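Local atomic coordinates of DR2417 (Deinococcus radiodurans, PDB entry 4XWW), a protein that degrades RNA as a dimeric, metal-dependent 5'-3' exonuclease of the metallo-beta-lactamase superfamily, probably serving rRNA maturation and possibly also cutting RNA internally. Residues 318-321 against 322-325; 299-302 against 303-307. All coordinates share one frame; numbering follows the deposited sequence.

Contact 1: residues 318-321 against 322-325. With nucleotides of chain C.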
ATOM      1  N   MET A 318       0.778 -14.306   9.875  1.00 25.96           N
ATOM      2  CA  MET A 318       0.708 -15.663  10.409  1.00 30.58           C
ATOM      3  C   MET A 318       1.639 -16.646   9.708  1.00 24.96           C
ATOM      4  O   MET A 318       1.675 -17.825  10.064  1.00 29.89           O
ATOM      5  CB  MET A 318      -0.724 -16.189  10.334  1.00 38.81           C
ATOM      6  CG  MET A 318      -1.669 -15.474  11.264  1.00 39.50           C
ATOM      7  SD  MET A 318      -1.114 -15.663  12.960  1.00 57.10           S
ATOM      8  CE  MET A 318      -1.196 -13.960  13.520  1.00 55.35           C
ATOM      9  N   ALA A 319       2.369 -16.189   8.696  1.00 24.97           N
ATOM     10  CA  ALA A 319       3.379 -17.048   8.093  1.00 25.86           C
ATOM     11  C   ALA A 319       4.588 -17.059   9.011  1.00 29.10           C
ATOM     12  O   ALA A 319       4.595 -16.386  10.043  1.00 27.37           O
ATOM     13  CB  ALA A 319       3.756 -16.580   6.696  1.00 24.72           C
ATOM     14  N   VAL A 320       5.613 -17.813   8.639  1.00 25.09           N
ATOM     15  CA  VAL A 320       6.711 -18.054   9.570  1.00 25.86           C
ATOM     16  C   VAL A 320       7.510 -16.785   9.858  1.00 25.52           C
ATOM     17  O   VAL A 320       7.733 -16.449  11.029  1.00 22.87           O
ATOM     18  CB  VAL A 320       7.640 -19.181   9.046  1.00 28.17           C
ATOM     19  CG1 VAL A 320       8.926 -19.235   9.856  1.00 27.44           C
ATOM     20  CG2 VAL A 320       6.909 -20.494   9.140  1.00 25.62           C
ATOM     21  N   LEU A 321       7.913 -16.068   8.818  1.00 26.18           N
ATOM     22  CA  LEU A 321       8.654 -14.841   9.036  1.00 24.20           C
ATOM     23  C   LEU A 321       7.847 -13.866   9.920  1.00 25.68           C
ATOM     24  O   LEU A 321       8.387 -13.283  10.859  1.00 23.65           O
ATOM     25  CB  LEU A 321       9.028 -14.188   7.719  1.00 24.17           C
ATOM     26  CG  LEU A 321       9.860 -12.926   7.928  1.00 29.61           C
ATOM     27  CD1 LEU A 321      11.185 -13.230   8.637  1.00 25.58           C
ATOM     28  CD2 LEU A 321      10.079 -12.267   6.595  1.00 29.39           C
ATOM     29  N   GLY A 322       6.557 -13.705   9.632  1.00 23.72           N
ATOM     30  CA  GLY A 322       5.703 -12.878  10.475  1.00 23.53           C
ATOM     31  C   GLY A 322       5.730 -13.256  11.936  1.00 27.36           C
ATOM     32  O   GLY A 322       5.886 -12.401  12.814  1.00 26.16           O
ATOM     33  N   ARG A 323       5.604 -14.543  12.222  1.00 23.24           N
ATOM     34  CA  ARG A 323       5.613 -14.958  13.608  1.00 26.25           C
ATOM     35  C   ARG A 323       6.991 -14.759  14.246  1.00 25.22           C
ATOM     36  O   ARG A 323       7.078 -14.364  15.406  1.00 24.84           O
ATOM     37  CB  ARG A 323       5.149 -16.403  13.729  1.00 26.32           C
ATOM     38  CG  ARG A 323       3.773 -16.595  13.125  1.00 34.00           C
ATOM     39  CD  ARG A 323       3.063 -17.775  13.717  1.00 47.52           C
ATOM     40  NE  ARG A 323       3.865 -18.991  13.653  1.00 54.80           N
ATOM     41  CZ  ARG A 323       3.952 -19.778  12.584  1.00 52.09           C
ATOM     42  NH1 ARG A 323       3.294 -19.471  11.473  1.00 54.50           N
ATOM     43  NH2 ARG A 323       4.701 -20.871  12.627  1.00 43.16           N
ATOM     44  N   LEU A 324       8.058 -15.011  13.493  1.00 24.05           N
ATOM     45  CA  LEU A 324       9.412 -14.734  13.984  1.00 22.37           C
ATOM     46  C   LEU A 324       9.591 -13.251  14.320  1.00 21.88           C
ATOM     47  O   LEU A 324      10.136 -12.915  15.381  1.00 22.50           O
ATOM     48  CB  LEU A 324      10.459 -15.171  12.944  1.00 22.14           C
ATOM     49  CG  LEU A 324      10.595 -16.674  12.730  1.00 22.61           C
ATOM     50  CD1 LEU A 324      11.504 -16.950  11.551  1.00 21.28           C
ATOM     51  CD2 LEU A 324      11.137 -17.305  13.985  1.00 24.04           C
ATOM     52  N   ALA A 325       9.107 -12.386  13.426  1.00 22.48           N
ATOM     53  CA  ALA A 325       9.258 -10.937  13.554  1.00 24.67           C
ATOM     54  C   ALA A 325       8.480 -10.410  14.751  1.00 26.01           C
ATOM     55  O   ALA A 325       8.890  -9.445  15.398  1.00 27.92           O
ATOM     56  CB  ALA A 325       8.808 -10.238  12.281  1.00 22.02           C
TER
ATOM     57  P     U C   7      -0.497 -23.111  10.154  1.00 55.22           P
ATOM     58  OP1   U C   7       0.815 -23.438   9.546  1.00 60.85           O
ATOM     59  OP2   U C   7      -1.646 -24.025   9.947  1.00 63.36           O
ATOM     60  O5'   U C   7      -0.301 -22.905  11.720  1.00 58.89           O
ATOM     61  C5'   U C   7       0.775 -22.099  12.230  1.00 58.16           C
ATOM     62  C4'   U C   7       0.282 -21.227  13.361  1.00 59.80           C
ATOM     63  O4'   U C   7      -0.620 -21.995  14.204  1.00 63.33           O
ATOM     64  C3'   U C   7       1.366 -20.701  14.293  1.00 66.65           C
ATOM     65  O3'   U C   7       0.982 -19.445  14.840  1.00 74.28           O
ATOM     66  C2'   U C   7       1.406 -21.769  15.378  1.00 66.16           C
ATOM     67  O2'   U C   7       1.926 -21.296  16.603  1.00 71.57           O
ATOM     68  C1'   U C   7      -0.077 -22.110  15.511  1.00 62.93           C
ATOM     69  N1    U C   7      -0.343 -23.464  16.029  1.00 69.21           N
ATOM     70  C2    U C   7       0.382 -23.878  17.131  1.00 73.54           C
ATOM     71  O2    U C   7       1.223 -23.181  17.672  1.00 74.22           O
ATOM     72  N3    U C   7       0.084 -25.142  17.574  1.00 72.95           N
ATOM     73  C4    U C   7      -0.843 -26.016  17.049  1.00 69.48           C
ATOM     74  O4    U C   7      -0.992 -27.125  17.565  1.00 66.23           O
ATOM     75  C5    U C   7      -1.556 -25.514  15.916  1.00 66.35           C
ATOM     76  C6    U C   7      -1.294 -24.283  15.459  1.00 63.47           C
ATOM     77  P     U C   6       2.434 -20.558   5.815  1.00 31.27           P
ATOM     78  OP1   U C   6       3.488 -20.525   6.863  1.00 29.61           O
ATOM     79  OP2   U C   6       2.471 -21.575   4.727  1.00 30.62           O
ATOM     80  O5'   U C   6       1.017 -20.728   6.533  1.00 33.39           O
ATOM     81  C5'   U C   6       0.539 -19.782   7.475  1.00 34.45           C
ATOM     82  C4'   U C   6      -0.906 -20.041   7.816  1.00 38.67           C
ATOM     83  O4'   U C   6      -1.727 -19.872   6.630  1.00 40.75           O
ATOM     84  C3'   U C   6      -1.221 -21.452   8.284  1.00 41.27           C
ATOM     85  O3'   U C   6      -0.927 -21.663   9.653  1.00 47.62           O
ATOM     86  C2'   U C   6      -2.695 -21.602   7.933  1.00 47.03           C
ATOM     87  O2'   U C   6      -3.508 -20.923   8.878  1.00 47.08           O
ATOM     88  C1'   U C   6      -2.759 -20.839   6.612  1.00 47.12           C
ATOM     89  N1    U C   6      -2.562 -21.738   5.447  1.00 46.30           N
ATOM     90  C2    U C   6      -3.681 -22.367   4.931  1.00 56.26           C
ATOM     91  O2    U C   6      -4.799 -22.204   5.389  1.00 60.84           O
ATOM     92  N3    U C   6      -3.445 -23.192   3.855  1.00 56.54           N
ATOM     93  C4    U C   6      -2.231 -23.454   3.254  1.00 58.48           C
ATOM     94  O4    U C   6      -2.181 -24.223   2.290  1.00 70.62           O
ATOM     95  C5    U C   6      -1.120 -22.770   3.844  1.00 48.01           C
ATOM     96  C6    U C   6      -1.323 -21.961   4.890  1.00 42.25           C
ATOM     97  P     U C   5       3.500 -18.478  -0.429  1.00 39.71           P
ATOM     98  OP1   U C   5       3.850 -17.046  -0.557  1.00 60.38           O
ATOM     99  OP2   U C   5       4.575 -19.488  -0.346  1.00 52.98           O
ATOM    100  O5'   U C   5       2.570 -18.650   0.849  1.00 48.16           O
ATOM    101  C5'   U C   5       3.095 -18.365   2.153  1.00 42.40           C
ATOM    102  C4'   U C   5       2.005 -17.879   3.076  1.00 30.74           C
ATOM    103  O4'   U C   5       0.829 -17.491   2.315  1.00 32.63           O
ATOM    104  C3'   U C   5       1.465 -18.906   4.054  1.00 35.97           C
ATOM    105  O3'   U C   5       2.336 -19.113   5.156  1.00 29.43           O
ATOM    106  C2'   U C   5       0.134 -18.279   4.438  1.00 34.63           C
ATOM    107  O2'   U C   5       0.272 -17.206   5.342  1.00 34.51           O
ATOM    108  C1'   U C   5      -0.338 -17.757   3.081  1.00 38.22           C
ATOM    109  N1    U C   5      -1.160 -18.741   2.363  1.00 41.43           N
ATOM    110  C2    U C   5      -2.499 -18.811   2.695  1.00 54.70           C
ATOM    111  O2    U C   5      -3.012 -18.084   3.528  1.00 57.84           O
ATOM    112  N3    U C   5      -3.214 -19.756   2.007  1.00 57.01           N
ATOM    113  C4    U C   5      -2.743 -20.628   1.050  1.00 55.96           C
ATOM    114  O4    U C   5      -3.520 -21.424   0.519  1.00 62.35           O
ATOM    115  C5    U C   5      -1.345 -20.502   0.769  1.00 44.84           C
ATOM    116  C6    U C   5      -0.618 -19.590   1.425  1.00 46.60           C
TER
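Arg323 folds back over the first turn of its helix and reaches the carbonyl of Met318, five residues earlier. The bend at chi3 (-53°) turns the guanidinium toward that carbonyl; Arg323 NH1 donates a bent hydrogen bond (133°) to Met318 O at 2.7 Å, and that oxygen sits in the guanidinium plane although the donor stands 40° above the carbonyl plane. One guanidinium face meets the ribose of U7 of chain C at C3', and Val320 CA lies over the opposite face, so the guanidinium lies between ribose and backbone. Val320 directs CG1 alongside Leu324, with Val320 CG1 to Leu324 CD1 at 3.8 Å, while Val320 O accepts Leu324 N at 2.9 Å. Across this turn Leu321 acts through its O, which receives Ala325 N, while its side chain turns to strands 240-243 and 339-342 and helix 351-364. Ala319, the N-cap, bonds through its O to Arg323 N (3.0 Å). Ala319 CA lies 3.7 Å from OP1 of U6 of chain C; Val320 N, bonded to Thr311 OG1, is too far for a hydrogen bond to that phosphate, and any helix-dipole effect is only probable. This is a helix N terminus beside an RNA backbone, here in the beta-CASP domain.

Contact 2: residues 299-302 against 303-307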
ATOM      1  N   GLY A 299      18.874 -27.235  16.098  1.00 44.99           N
ATOM      2  CA  GLY A 299      19.179 -26.665  17.392  1.00 33.19           C
ATOM      3  C   GLY A 299      20.374 -27.352  18.019  1.00 34.60           C
ATOM      4  O   GLY A 299      20.997 -26.813  18.930  1.00 35.70           O
ATOM      5  N   GLU A 300      20.693 -28.547  17.527  1.00 37.57           N
ATOM      6  CA  GLU A 300      21.863 -29.296  17.981  1.00 36.61           C
ATOM      7  C   GLU A 300      23.159 -28.742  17.409  1.00 35.88           C
ATOM      8  O   GLU A 300      24.235 -29.035  17.915  1.00 36.99           O
ATOM      9  CB  GLU A 300      21.736 -30.772  17.577  1.00 37.54           C
ATOM     10  CG  GLU A 300      20.553 -31.472  18.178  1.00 43.33           C
ATOM     11  CD  GLU A 300      20.933 -32.247  19.415  1.00 69.89           C
ATOM     12  OE1 GLU A 300      22.105 -32.675  19.513  1.00 80.77           O
ATOM     13  OE2 GLU A 300      20.067 -32.424  20.294  1.00 80.75           O
ATOM     14  N   LEU A 301      23.037 -27.961  16.338  1.00 34.12           N
ATOM     15  CA  LEU A 301      24.178 -27.440  15.591  1.00 33.34           C
ATOM     16  C   LEU A 301      24.608 -26.033  16.037  1.00 32.73           C
ATOM     17  O   LEU A 301      23.873 -25.345  16.741  1.00 36.19           O
ATOM     18  CB  LEU A 301      23.833 -27.423  14.100  1.00 31.88           C
ATOM     19  CG  LEU A 301      23.281 -28.714  13.476  1.00 35.40           C
ATOM     20  CD1 LEU A 301      22.988 -28.529  11.981  1.00 33.59           C
ATOM     21  CD2 LEU A 301      24.254 -29.834  13.711  1.00 38.42           C
ATOM     22  N   GLN A 302      25.807 -25.613  15.640  1.00 32.48           N
ATOM     23  CA  GLN A 302      26.247 -24.247  15.916  1.00 35.38           C
ATOM     24  C   GLN A 302      25.493 -23.299  14.999  1.00 30.01           C
ATOM     25  O   GLN A 302      25.090 -23.684  13.910  1.00 29.23           O
ATOM     26  CB  GLN A 302      27.751 -24.087  15.712  1.00 32.18           C
ATOM     27  CG  GLN A 302      28.580 -25.023  16.554  1.00 35.70           C
ATOM     28  CD  GLN A 302      28.249 -24.917  18.029  1.00 44.00           C
ATOM     29  OE1 GLN A 302      27.568 -25.785  18.580  1.00 44.19           O
ATOM     30  NE2 GLN A 302      28.738 -23.859  18.682  1.00 43.08           N
ATOM     31  N   ASP A 303      25.325 -22.058  15.444  1.00 29.43           N
ATOM     32  CA  ASP A 303      24.545 -21.068  14.700  1.00 27.83           C
ATOM     33  C   ASP A 303      24.948 -20.963  13.226  1.00 32.10           C
ATOM     34  O   ASP A 303      24.089 -20.931  12.329  1.00 27.45           O
ATOM     35  CB  ASP A 303      24.675 -19.690  15.374  1.00 27.52           C
ATOM     36  CG  ASP A 303      23.893 -19.593  16.681  1.00 37.76           C
ATOM     37  OD1 ASP A 303      23.092 -20.507  16.968  1.00 28.94           O
ATOM     38  OD2 ASP A 303      24.098 -18.604  17.435  1.00 35.04           O
ATOM     39  N   GLN A 304      26.250 -20.957  12.957  1.00 27.02           N
ATOM     40  CA  GLN A 304      26.707 -20.723  11.580  1.00 26.05           C
ATOM     41  C   GLN A 304      26.489 -21.937  10.667  1.00 26.94           C
ATOM     42  O   GLN A 304      26.810 -21.895   9.477  1.00 25.40           O
ATOM     43  CB  GLN A 304      28.184 -20.316  11.586  1.00 28.68           C
ATOM     44  CG  GLN A 304      29.116 -21.374  12.149  1.00 28.05           C
ATOM     45  CD  GLN A 304      29.394 -21.233  13.651  1.00 38.57           C
ATOM     46  OE1 GLN A 304      28.511 -20.896  14.448  1.00 37.55           O
ATOM     47  NE2 GLN A 304      30.634 -21.500  14.036  1.00 38.40           N
ATOM     48  N   GLN A 305      25.927 -23.008  11.221  1.00 28.09           N
ATOM     49  CA  GLN A 305      25.636 -24.218  10.451  1.00 27.16           C
ATOM     50  C   GLN A 305      24.170 -24.313  10.049  1.00 30.39           C
ATOM     51  O   GLN A 305      23.705 -25.353   9.569  1.00 28.09           O
ATOM     52  CB  GLN A 305      26.013 -25.463  11.243  1.00 28.82           C
ATOM     53  CG  GLN A 305      27.441 -25.499  11.724  1.00 32.22           C
ATOM     54  CD  GLN A 305      27.758 -26.789  12.440  1.00 37.17           C
ATOM     55  OE1 GLN A 305      27.351 -26.998  13.587  1.00 32.49           O
ATOM     56  NE2 GLN A 305      28.476 -27.675  11.763  1.00 41.10           N
ATOM     57  N   VAL A 306      23.427 -23.236  10.261  1.00 25.80           N
ATOM     58  CA  VAL A 306      21.979 -23.334  10.154  1.00 27.66           C
ATOM     59  C   VAL A 306      21.371 -22.372   9.128  1.00 23.52           C
ATOM     60  O   VAL A 306      21.704 -21.189   9.101  1.00 25.47           O
ATOM     61  CB  VAL A 306      21.353 -23.091  11.538  1.00 34.96           C
ATOM     62  CG1 VAL A 306      19.861 -23.070  11.449  1.00 42.12           C
ATOM     63  CG2 VAL A 306      21.812 -24.177  12.518  1.00 32.00           C
ATOM     64  N   LEU A 307      20.506 -22.896   8.259  1.00 23.55           N
ATOM     65  CA  LEU A 307      19.748 -22.035   7.363  1.00 21.87           C
ATOM     66  C   LEU A 307      18.261 -22.421   7.366  1.00 23.98           C
ATOM     67  O   LEU A 307      17.906 -23.578   7.144  1.00 27.34           O
ATOM     68  CB  LEU A 307      20.322 -22.102   5.940  1.00 21.05           C
ATOM     69  CG  LEU A 307      19.852 -20.971   5.018  1.00 32.29           C
ATOM     70  CD1 LEU A 307      20.929 -20.632   4.006  1.00 41.54           C
ATOM     71  CD2 LEU A 307      18.589 -21.361   4.291  1.00 35.26           C
TER
HETATM   72  O   HOH W   1      22.783 -23.093  17.445  1.00 27.55           O
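Gln305 and Gln302 run alongside each other in the same sense, their amide planes inclined by 56°, yet the side-chain amides do not pair with each other. Gln305 instead turns to the backbone of its partner: its chain runs extended beyond CG (chi2 -177°), which carries Gln305 OE1 to 2.9 Å from Gln302 N, and the donor lies in the amide carbonyl plane, on a lone pair. The reverse bond joins Gln305 N to Gln302 O, again at 2.9 Å, but there the donor stands 45° above the carbonyl plane. Two bonds between the same residues thus hold the turn, one from backbone to backbone and one from backbone to side chain; the latter resembles one half of a capping box.

Gln304, bent at chi2, brings its OE1 back over Gln302 CB at 3.5 Å, so Gln302 CB is approached by both following glutamines. Leu301 CB rests 3.6 Å from Gln305 OE1 and 4.1 Å from Val306 CG2, the same methyl that approaches Gln302 O to 3.6 Å. A water donates to both Leu301 O and Asp303 OD1, spanning the turn at 2.6 Å from the former. The other carboxylate oxygen of Asp303, OD2, forms a salt bridge with Arg335.

The bond from Gln305 N to Gln302 O closes a 3-10 turn over 303-305, and Val306 N to Asp303 O continues it directly into the strand. The unit therefore joins helix 295-298, which ends just before it, to strand 306-310, a member of the parallel sheet. Backbone bonds from Gln305 and Leu307 to Arg265, and from Val306 to Val240, place the start of this strand between strands 265-269 and 240-243.

How the contacts relate
Following the chain from the N terminus, contact 2 comes first: residues 299-307 close the turn that leads from helix 295-298 into strand 306-310. Contact 1, at 318-325, opens only after that strand has ended and forms the start of helix 320-326. The two are in series; they neither nest nor cross. Their centres lie 20 Å apart, their nearest atoms about 10 Å, and they do not touch. The strand runs between them, and Thr311, just past its end, hydrogen-bonds Val320 at the start of the helix. Both fall in the beta-CASP domain: contact 1 beside the bound RNA, contact 2 at the surface about 15 Å from it at the nearest atom.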